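Local coordinates for angiotensin-converting enzyme (Anopheles gambiae, PDB 6S1Y), which is a zinc metallopeptidase that probably removes dipeptides from the C-terminal ends of small peptides, as many relatives in the angiotensin-converting enzyme family do, at residues H361-Y364 / Y365-Q369; L305-T308 / F309-S313. One frame throughout, in Å; residues are numbered along the deposited sequence.

Contact 1: residues H361-Y364 / Y365-Q369; sequences HIQY and YLQYQ. With ZN (zinc ion), chain G; KSN ((2~{S})-2-[[(4~{S})-4-azanyl-5-oxidanyl-5-oxidanylidene-pentanoyl]amino]pentanedioic acid), chain H.
The Tyr-365 ring carries the backbone O of His-361 over one face, 3.3 Å above the plane and displaced toward the rim, and meets CZ of Tyr-368 at its edge. The Tyr-368 ring is placed likewise, with O of Tyr-364, four residues before it, over one face, again off centre, while CE1 of Tyr-364 lies at the edge, in the ring plane. The Tyr-364 and Tyr-368 rings are inclined at 55° with centroids 5.1 Å apart, an oblique pairing whose closest approach is CD1 of Tyr-364 to CD2 of Tyr-368 (3.3 Å). The first torsion of Tyr-368 (chi1 63°) sets CG between its backbone N and carbonyl carbon and folds the ring back over the preceding turn. All three hydroxyls bond outside the segments: Tyr-364 OH to Ala-379 N, Tyr-365 OH to Ala-330 O and Tyr-368 OH to His-384 NE2.

All this occupies the C-terminal end of helix 349-368, which carries the HExxH motif of the gluzincin-type zinc peptidases. His-361, its second histidine, binds zinc through NE2 at 2.0 Å; His-357 and Glu-385 complete the protein ligands, and carboxylate oxygens O14 and O15 of the bound gamma-glutamyl-glutamate also reach the metal. On the far side of the imidazole, ND1 is hydrogen-bonded to His-384 ND1, a second-shell contact which, with the zinc on NE2, would restrain the ring's rotation.

Away from the metal, Gln-367 NE2 donates to Gln-363 OE1 (2.8 Å, N-H...O 155°), with the two amide planes nearly coplanar. Gln-363 NE2 in turn reaches Thr-303 O, which anchors the amide at both ends. Ile-362 lays CG2 beside Leu-366 CD1 at 4.0 Å, the two side chains pointing the same way, and its CD1 meets Tyr-365 CD2 at the same distance.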
ATOM      1  N   HIS A 361       3.582  -4.354   9.456  1.00 45.24           N
ATOM      2  CA  HIS A 361       4.969  -4.020   9.135  1.00 45.52           C
ATOM      3  C   HIS A 361       5.848  -4.150  10.387  1.00 45.87           C
ATOM      4  O   HIS A 361       6.897  -4.801  10.365  1.00 44.84           O
ATOM      5  CB  HIS A 361       5.067  -2.583   8.577  1.00 44.53           C
ATOM      6  CG  HIS A 361       4.592  -2.407   7.159  1.00 44.93           C
ATOM      7  ND1 HIS A 361       5.022  -3.202   6.118  1.00 46.07           N
ATOM      8  CD2 HIS A 361       3.786  -1.468   6.603  1.00 44.28           C
ATOM      9  CE1 HIS A 361       4.477  -2.780   4.991  1.00 45.46           C
ATOM     10  NE2 HIS A 361       3.718  -1.734   5.258  1.00 46.62           N
ATOM     11  N   ILE A 362       5.420  -3.533  11.496  1.00 45.15           N
ATOM     12  CA  ILE A 362       6.196  -3.585  12.734  1.00 47.04           C
ATOM     13  C   ILE A 362       6.438  -5.035  13.150  1.00 48.88           C
ATOM     14  O   ILE A 362       7.574  -5.440  13.414  1.00 48.41           O
ATOM     15  CB  ILE A 362       5.492  -2.805  13.857  1.00 46.35           C
ATOM     16  CG1 ILE A 362       5.404  -1.318  13.527  1.00 43.72           C
ATOM     17  CG2 ILE A 362       6.243  -3.009  15.176  1.00 47.42           C
ATOM     18  CD1 ILE A 362       6.732  -0.621  13.417  1.00 46.03           C
ATOM     19  N   GLN A 363       5.370  -5.840  13.197  1.00 49.08           N
ATOM     20  CA  GLN A 363       5.505  -7.235  13.594  1.00 47.73           C
ATOM     21  C   GLN A 363       6.498  -7.961  12.699  1.00 49.68           C
ATOM     22  O   GLN A 363       7.276  -8.797  13.166  1.00 51.87           O
ATOM     23  CB  GLN A 363       4.148  -7.925  13.548  1.00 48.01           C
ATOM     24  CG  GLN A 363       4.181  -9.379  13.994  1.00 52.49           C
ATOM     25  CD  GLN A 363       4.528  -9.534  15.474  1.00 52.77           C
ATOM     26  OE1 GLN A 363       5.209 -10.490  15.859  1.00 53.40           O
ATOM     27  NE2 GLN A 363       4.054  -8.598  16.303  1.00 49.68           N
ATOM     28  N   TYR A 364       6.479  -7.678  11.404  1.00 48.40           N
ATOM     29  CA  TYR A 364       7.428  -8.327  10.514  1.00 49.26           C
ATOM     30  C   TYR A 364       8.848  -7.936  10.915  1.00 49.89           C
ATOM     31  O   TYR A 364       9.725  -8.796  11.060  1.00 47.69           O
ATOM     32  CB  TYR A 364       7.112  -7.939   9.071  1.00 47.98           C
ATOM     33  CG  TYR A 364       7.434  -8.945   7.967  1.00 49.83           C
ATOM     34  CD1 TYR A 364       8.314 -10.000   8.157  1.00 48.61           C
ATOM     35  CD2 TYR A 364       6.839  -8.806   6.707  1.00 50.16           C
ATOM     36  CE1 TYR A 364       8.604 -10.900   7.108  1.00 49.50           C
ATOM     37  CE2 TYR A 364       7.102  -9.689   5.671  1.00 50.06           C
ATOM     38  CZ  TYR A 364       7.987 -10.735   5.863  1.00 51.94           C
ATOM     39  OH  TYR A 364       8.221 -11.584   4.792  1.00 49.15           O
ATOM     40  N   TYR A 365       9.077  -6.632  11.131  1.00 49.50           N
ATOM     41  CA  TYR A 365      10.363  -6.164  11.635  1.00 48.94           C
ATOM     42  C   TYR A 365      10.789  -6.980  12.857  1.00 49.89           C
ATOM     43  O   TYR A 365      11.906  -7.512  12.909  1.00 48.50           O
ATOM     44  CB  TYR A 365      10.286  -4.672  11.993  1.00 50.29           C
ATOM     45  CG  TYR A 365       9.972  -3.688  10.853  1.00 48.78           C
ATOM     46  CD1 TYR A 365      10.233  -3.999   9.520  1.00 47.46           C
ATOM     47  CD2 TYR A 365       9.403  -2.447  11.134  1.00 46.50           C
ATOM     48  CE1 TYR A 365       9.943  -3.104   8.506  1.00 47.56           C
ATOM     49  CE2 TYR A 365       9.118  -1.536  10.124  1.00 47.33           C
ATOM     50  CZ  TYR A 365       9.386  -1.869   8.816  1.00 47.92           C
ATOM     51  OH  TYR A 365       9.084  -0.957   7.828  1.00 49.75           O
ATOM     52  N   LEU A 366       9.895  -7.107  13.849  1.00 48.61           N
ATOM     53  CA  LEU A 366      10.252  -7.792  15.087  1.00 50.44           C
ATOM     54  C   LEU A 366      10.560  -9.259  14.842  1.00 52.61           C
ATOM     55  O   LEU A 366      11.453  -9.817  15.489  1.00 54.29           O
ATOM     56  CB  LEU A 366       9.142  -7.642  16.124  1.00 48.29           C
ATOM     57  CG  LEU A 366       8.948  -6.199  16.593  1.00 48.76           C
ATOM     58  CD1 LEU A 366       7.652  -6.053  17.369  1.00 49.57           C
ATOM     59  CD2 LEU A 366      10.137  -5.708  17.464  1.00 51.62           C
ATOM     60  N   GLN A 367       9.879  -9.889  13.880  1.00 52.87           N
ATOM     61  CA  GLN A 367      10.059 -11.324  13.668  1.00 54.03           C
ATOM     62  C   GLN A 367      11.377 -11.658  12.978  1.00 53.91           C
ATOM     63  O   GLN A 367      11.884 -12.772  13.142  1.00 55.96           O
ATOM     64  CB  GLN A 367       8.900 -11.895  12.846  1.00 53.49           C
ATOM     65  CG  GLN A 367       7.585 -11.951  13.599  1.00 55.39           C
ATOM     66  CD  GLN A 367       7.612 -12.976  14.727  1.00 57.13           C
ATOM     67  OE1 GLN A 367       8.144 -14.069  14.563  1.00 58.70           O
ATOM     68  NE2 GLN A 367       7.033 -12.622  15.865  1.00 55.50           N
ATOM     69  N   TYR A 368      11.941 -10.752  12.185  1.00 53.29           N
ATOM     70  CA  TYR A 368      13.179 -11.077  11.485  1.00 54.15           C
ATOM     71  C   TYR A 368      14.373 -10.232  11.934  1.00 52.45           C
ATOM     72  O   TYR A 368      15.432 -10.296  11.306  1.00 52.72           O
ATOM     73  CB  TYR A 368      12.981 -10.987   9.958  1.00 53.28           C
ATOM     74  CG  TYR A 368      12.624  -9.642   9.325  1.00 53.56           C
ATOM     75  CD1 TYR A 368      13.353  -8.485   9.596  1.00 53.37           C
ATOM     76  CD2 TYR A 368      11.591  -9.551   8.385  1.00 52.62           C
ATOM     77  CE1 TYR A 368      13.034  -7.264   8.981  1.00 53.85           C
ATOM     78  CE2 TYR A 368      11.264  -8.342   7.773  1.00 51.05           C
ATOM     79  CZ  TYR A 368      11.993  -7.206   8.062  1.00 53.27           C
ATOM     80  OH  TYR A 368      11.673  -6.017   7.441  1.00 51.41           O
ATOM     81  N   GLN A 369      14.244  -9.482  13.029  1.00 53.63           N
ATOM     82  CA  GLN A 369      15.329  -8.607  13.457  1.00 55.74           C
ATOM     83  C   GLN A 369      16.567  -9.368  13.925  1.00 58.54           C
ATOM     84  O   GLN A 369      17.637  -8.757  14.028  1.00 60.27           O
ATOM     85  CB  GLN A 369      14.853  -7.674  14.563  1.00 54.01           C
ATOM     86  CG  GLN A 369      14.443  -8.337  15.855  1.00 55.31           C
ATOM     87  CD  GLN A 369      14.093  -7.311  16.915  1.00 56.69           C
ATOM     88  OE1 GLN A 369      14.319  -6.114  16.727  1.00 58.65           O
ATOM     89  NE2 GLN A 369      13.540  -7.764  18.027  1.00 57.30           N
TER
HETATM   90 ZN    ZN G 709       2.503  -0.872   3.919  1.00 45.32          ZN
HETATM   91  C10 KSN H 710       6.544   4.143   2.871  0.62 54.97           C
HETATM   92  C13 KSN H 710       2.735   1.633   3.766  0.62 46.66           C
HETATM   93  C17 KSN H 710      -2.250   3.720   0.082  0.62 46.93           C
HETATM   94  C02 KSN H 710      -2.202   2.417   0.888  0.62 47.60           C
HETATM   95  C03 KSN H 710      -0.900   2.154   1.658  0.62 46.92           C
HETATM   96  C04 KSN H 710      -0.018   3.356   1.957  0.62 46.80           C
HETATM   97  C05 KSN H 710       0.238   3.633   3.461  0.62 48.20           C
HETATM   98  C07 KSN H 710       2.766   3.118   3.327  0.62 48.54           C
HETATM   99  C08 KSN H 710       4.078   3.823   3.647  0.62 49.29           C
HETATM  100  C09 KSN H 710       5.266   3.283   2.828  0.62 50.71           C
HETATM  101  N01 KSN H 710      -2.434   1.265   0.008  0.62 47.77           N
HETATM  102  N06 KSN H 710       1.578   3.568   4.064  0.62 47.43           N
HETATM  103  O11 KSN H 710       6.470   5.359   3.232  0.62 55.14           O
HETATM  104  O12 KSN H 710       7.680   3.658   2.537  0.62 56.73           O
HETATM  105  O14 KSN H 710       2.399   1.370   4.954  0.62 46.20           O
HETATM  106  O15 KSN H 710       2.990   0.702   2.979  0.62 46.88           O
HETATM  107  O16 KSN H 710      -0.674   3.982   4.150  0.62 47.41           O
HETATM  108  O18 KSN H 710      -2.628   4.765   0.678  0.62 47.97           O
HETATM  109  O19 KSN H 710      -1.946   3.816  -1.137  0.62 44.86           O

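Contact 2: residues L305-T308 / F309-S313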
ATOM      1  N   LEU A 305       4.461  -5.393  21.374  1.00 52.59           N
ATOM      2  CA  LEU A 305       5.219  -4.207  20.967  1.00 54.87           C
ATOM      3  C   LEU A 305       6.193  -3.817  22.076  1.00 53.59           C
ATOM      4  O   LEU A 305       5.780  -3.693  23.228  1.00 52.66           O
ATOM      5  CB  LEU A 305       4.281  -3.030  20.657  1.00 51.02           C
ATOM      6  CG  LEU A 305       3.419  -3.153  19.394  1.00 51.01           C
ATOM      7  CD1 LEU A 305       2.415  -2.024  19.306  1.00 50.34           C
ATOM      8  CD2 LEU A 305       4.289  -3.170  18.143  1.00 51.09           C
ATOM      9  N   PRO A 306       7.467  -3.586  21.769  1.00 53.82           N
ATOM     10  CA  PRO A 306       8.405  -3.107  22.798  1.00 49.04           C
ATOM     11  C   PRO A 306       8.088  -1.692  23.233  1.00 52.29           C
ATOM     12  O   PRO A 306       7.404  -0.924  22.544  1.00 52.01           O
ATOM     13  CB  PRO A 306       9.766  -3.168  22.098  1.00 55.17           C
ATOM     14  CG  PRO A 306       9.421  -2.972  20.595  1.00 52.97           C
ATOM     15  CD  PRO A 306       8.087  -3.665  20.424  1.00 51.42           C
ATOM     16  N   GLN A 307       8.632  -1.339  24.404  1.00 51.59           N
ATOM     17  CA  GLN A 307       8.396  -0.009  24.964  1.00 50.72           C
ATOM     18  C   GLN A 307       9.003   1.079  24.086  1.00 48.35           C
ATOM     19  O   GLN A 307       8.462   2.183  24.001  1.00 50.48           O
ATOM     20  CB  GLN A 307       8.959   0.063  26.398  1.00 50.35           C
ATOM     21  CG  GLN A 307       8.709   1.384  27.097  1.00 47.22           C
ATOM     22  CD  GLN A 307       7.243   1.605  27.388  1.00 53.14           C
ATOM     23  OE1 GLN A 307       6.503   0.654  27.691  1.00 55.42           O
ATOM     24  NE2 GLN A 307       6.797   2.858  27.273  1.00 52.77           N
ATOM     25  N   THR A 308      10.145   0.805  23.456  1.00 50.26           N
ATOM     26  CA  THR A 308      10.710   1.767  22.506  1.00 52.47           C
ATOM     27  C   THR A 308       9.655   2.216  21.482  1.00 52.55           C
ATOM     28  O   THR A 308       9.565   3.406  21.138  1.00 52.38           O
ATOM     29  CB  THR A 308      11.917   1.150  21.798  1.00 54.07           C
ATOM     30  OG1 THR A 308      12.931   0.844  22.763  1.00 57.86           O
ATOM     31  CG2 THR A 308      12.499   2.105  20.780  1.00 56.22           C
ATOM     32  N   PHE A 309       8.816   1.287  21.022  1.00 49.11           N
ATOM     33  CA  PHE A 309       7.773   1.649  20.072  1.00 48.87           C
ATOM     34  C   PHE A 309       6.861   2.738  20.627  1.00 49.51           C
ATOM     35  O   PHE A 309       6.532   3.704  19.921  1.00 47.89           O
ATOM     36  CB  PHE A 309       6.934   0.429  19.690  1.00 49.17           C
ATOM     37  CG  PHE A 309       5.719   0.786  18.909  1.00 48.97           C
ATOM     38  CD1 PHE A 309       4.549   1.156  19.556  1.00 49.43           C
ATOM     39  CD2 PHE A 309       5.756   0.809  17.522  1.00 47.40           C
ATOM     40  CE1 PHE A 309       3.426   1.522  18.830  1.00 49.83           C
ATOM     41  CE2 PHE A 309       4.633   1.165  16.789  1.00 48.21           C
ATOM     42  CZ  PHE A 309       3.471   1.526  17.438  1.00 48.84           C
ATOM     43  N   TRP A 310       6.393   2.574  21.879  1.00 47.89           N
ATOM     44  CA  TRP A 310       5.496   3.556  22.477  1.00 48.82           C
ATOM     45  C   TRP A 310       6.208   4.874  22.781  1.00 50.21           C
ATOM     46  O   TRP A 310       5.580   5.938  22.724  1.00 48.07           O
ATOM     47  CB  TRP A 310       4.864   3.000  23.761  1.00 49.88           C
ATOM     48  CG  TRP A 310       4.011   1.790  23.533  1.00 48.81           C
ATOM     49  CD1 TRP A 310       4.326   0.495  23.823  1.00 48.43           C
ATOM     50  CD2 TRP A 310       2.711   1.765  22.941  1.00 48.77           C
ATOM     51  NE1 TRP A 310       3.295  -0.336  23.463  1.00 49.80           N
ATOM     52  CE2 TRP A 310       2.293   0.419  22.906  1.00 49.84           C
ATOM     53  CE3 TRP A 310       1.859   2.752  22.423  1.00 46.02           C
ATOM     54  CZ2 TRP A 310       1.057   0.036  22.377  1.00 50.31           C
ATOM     55  CZ3 TRP A 310       0.642   2.374  21.919  1.00 46.60           C
ATOM     56  CH2 TRP A 310       0.244   1.026  21.898  1.00 46.46           C
ATOM     57  N   ASP A 311       7.504   4.825  23.120  1.00 51.83           N
ATOM     58  CA  ASP A 311       8.206   6.048  23.510  1.00 53.36           C
ATOM     59  C   ASP A 311       8.416   6.963  22.313  1.00 51.78           C
ATOM     60  O   ASP A 311       8.190   8.170  22.395  1.00 51.41           O
ATOM     61  CB  ASP A 311       9.577   5.740  24.116  1.00 53.92           C
ATOM     62  CG  ASP A 311       9.498   5.029  25.450  1.00 56.75           C
ATOM     63  OD1 ASP A 311       8.485   5.197  26.187  1.00 56.72           O
ATOM     64  OD2 ASP A 311      10.481   4.298  25.749  1.00 56.59           O
ATOM     65  N   LYS A 312       8.862   6.389  21.189  1.00 51.89           N
ATOM     66  CA  LYS A 312       9.381   7.146  20.060  1.00 51.87           C
ATOM     67  C   LYS A 312       8.434   7.218  18.866  1.00 49.26           C
ATOM     68  O   LYS A 312       8.710   7.968  17.930  1.00 48.19           O
ATOM     69  CB  LYS A 312      10.727   6.534  19.621  1.00 52.98           C
ATOM     70  CG  LYS A 312      11.794   6.560  20.720  1.00 58.05           C
ATOM     71  CD  LYS A 312      13.072   5.849  20.289  1.00 61.56           C
ATOM     72  CE  LYS A 312      14.157   5.944  21.368  1.00 66.79           C
ATOM     73  NZ  LYS A 312      15.348   5.076  21.078  1.00 71.52           N
ATOM     74  N   SER A 313       7.323   6.485  18.873  1.00 49.25           N
ATOM     75  CA  SER A 313       6.369   6.561  17.777  1.00 46.26           C
ATOM     76  C   SER A 313       5.578   7.859  17.814  1.00 47.08           C
ATOM     77  O   SER A 313       5.408   8.487  18.858  1.00 49.08           O
ATOM     78  CB  SER A 313       5.400   5.382  17.803  1.00 46.72           C
ATOM     79  OG  SER A 313       6.042   4.192  17.351  1.00 46.98           O
TER
HETATM   80  O   HOH W   1       3.190  -3.178  23.905  1.00 53.55           O
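Leu-305 overlaps the Phe-309 ring: its CD1 stands 4.0 Å from the centroid and 24° off the normal, a CH-pi contact over the face. The same methyl touches Trp-310 CZ2 at 3.9 Å, so one branch of the leucine serves both aromatics. The opposite face of Phe-309 receives OG of Ser-313, which donates to Phe-309 O (2.7 Å) and also bonds to Ile-341 N of strand 339-342. With CG of Phe-309 trans to its own nitrogen, the ring is carried between Leu-305 CD1 on one face and Ser-313 OG on the other.

Leu-305 and Pro-306 lead into the short helix 307-312, and Phe-309 N makes a weak bond back to Pro-306 O. A water in the plane of the indole, at its edge, accepts from Trp-310 NE1 (2.9 Å) and donates to Leu-305 O (2.7 Å), tying the lead-in to the first turn. On the exposed side, Gln-307 NE2 donates to Asp-311 OD1 (3.1 Å, N-H...O 168°). The bond is straight and lies in the glutamine amide plane, yet enters from above the carboxylate, 43° out of its plane. Further along, Thr-308 CG2 rests on Lys-312 CD at 3.8 Å.

The chemistry is thus divided: the CH-pi and aromatic contacts of Leu-305 lie on the buried side, whereas the Thr-308/Lys-312 pair and the i to i+4 amide-carboxylate bond lie on the outer one, where solvent probably competes for that bond.

Contact 1 is buried and sits on the zinc-binding helix 349-368, whereas contact 2, on the short helix 307-312, is only partly buried and keeps an exposed polar side. They are different elements, their centres about 14 Å apart, but they touch through hydrocarbon: Ile-362 CG2 meets Leu-305 CD2 at 3.6 Å, and Leu-366 CD1 meets Pro-306 CD at 3.9 Å. Strand 339-342 packs on side chains of both. Each has a glutamine bond between side chains four residues apart, donated backward to a buried amide in contact 1 and forward to an exposed carboxylate in contact 2. Metal coordination belongs to 361-369 alone, while 305-313 has a water bridge.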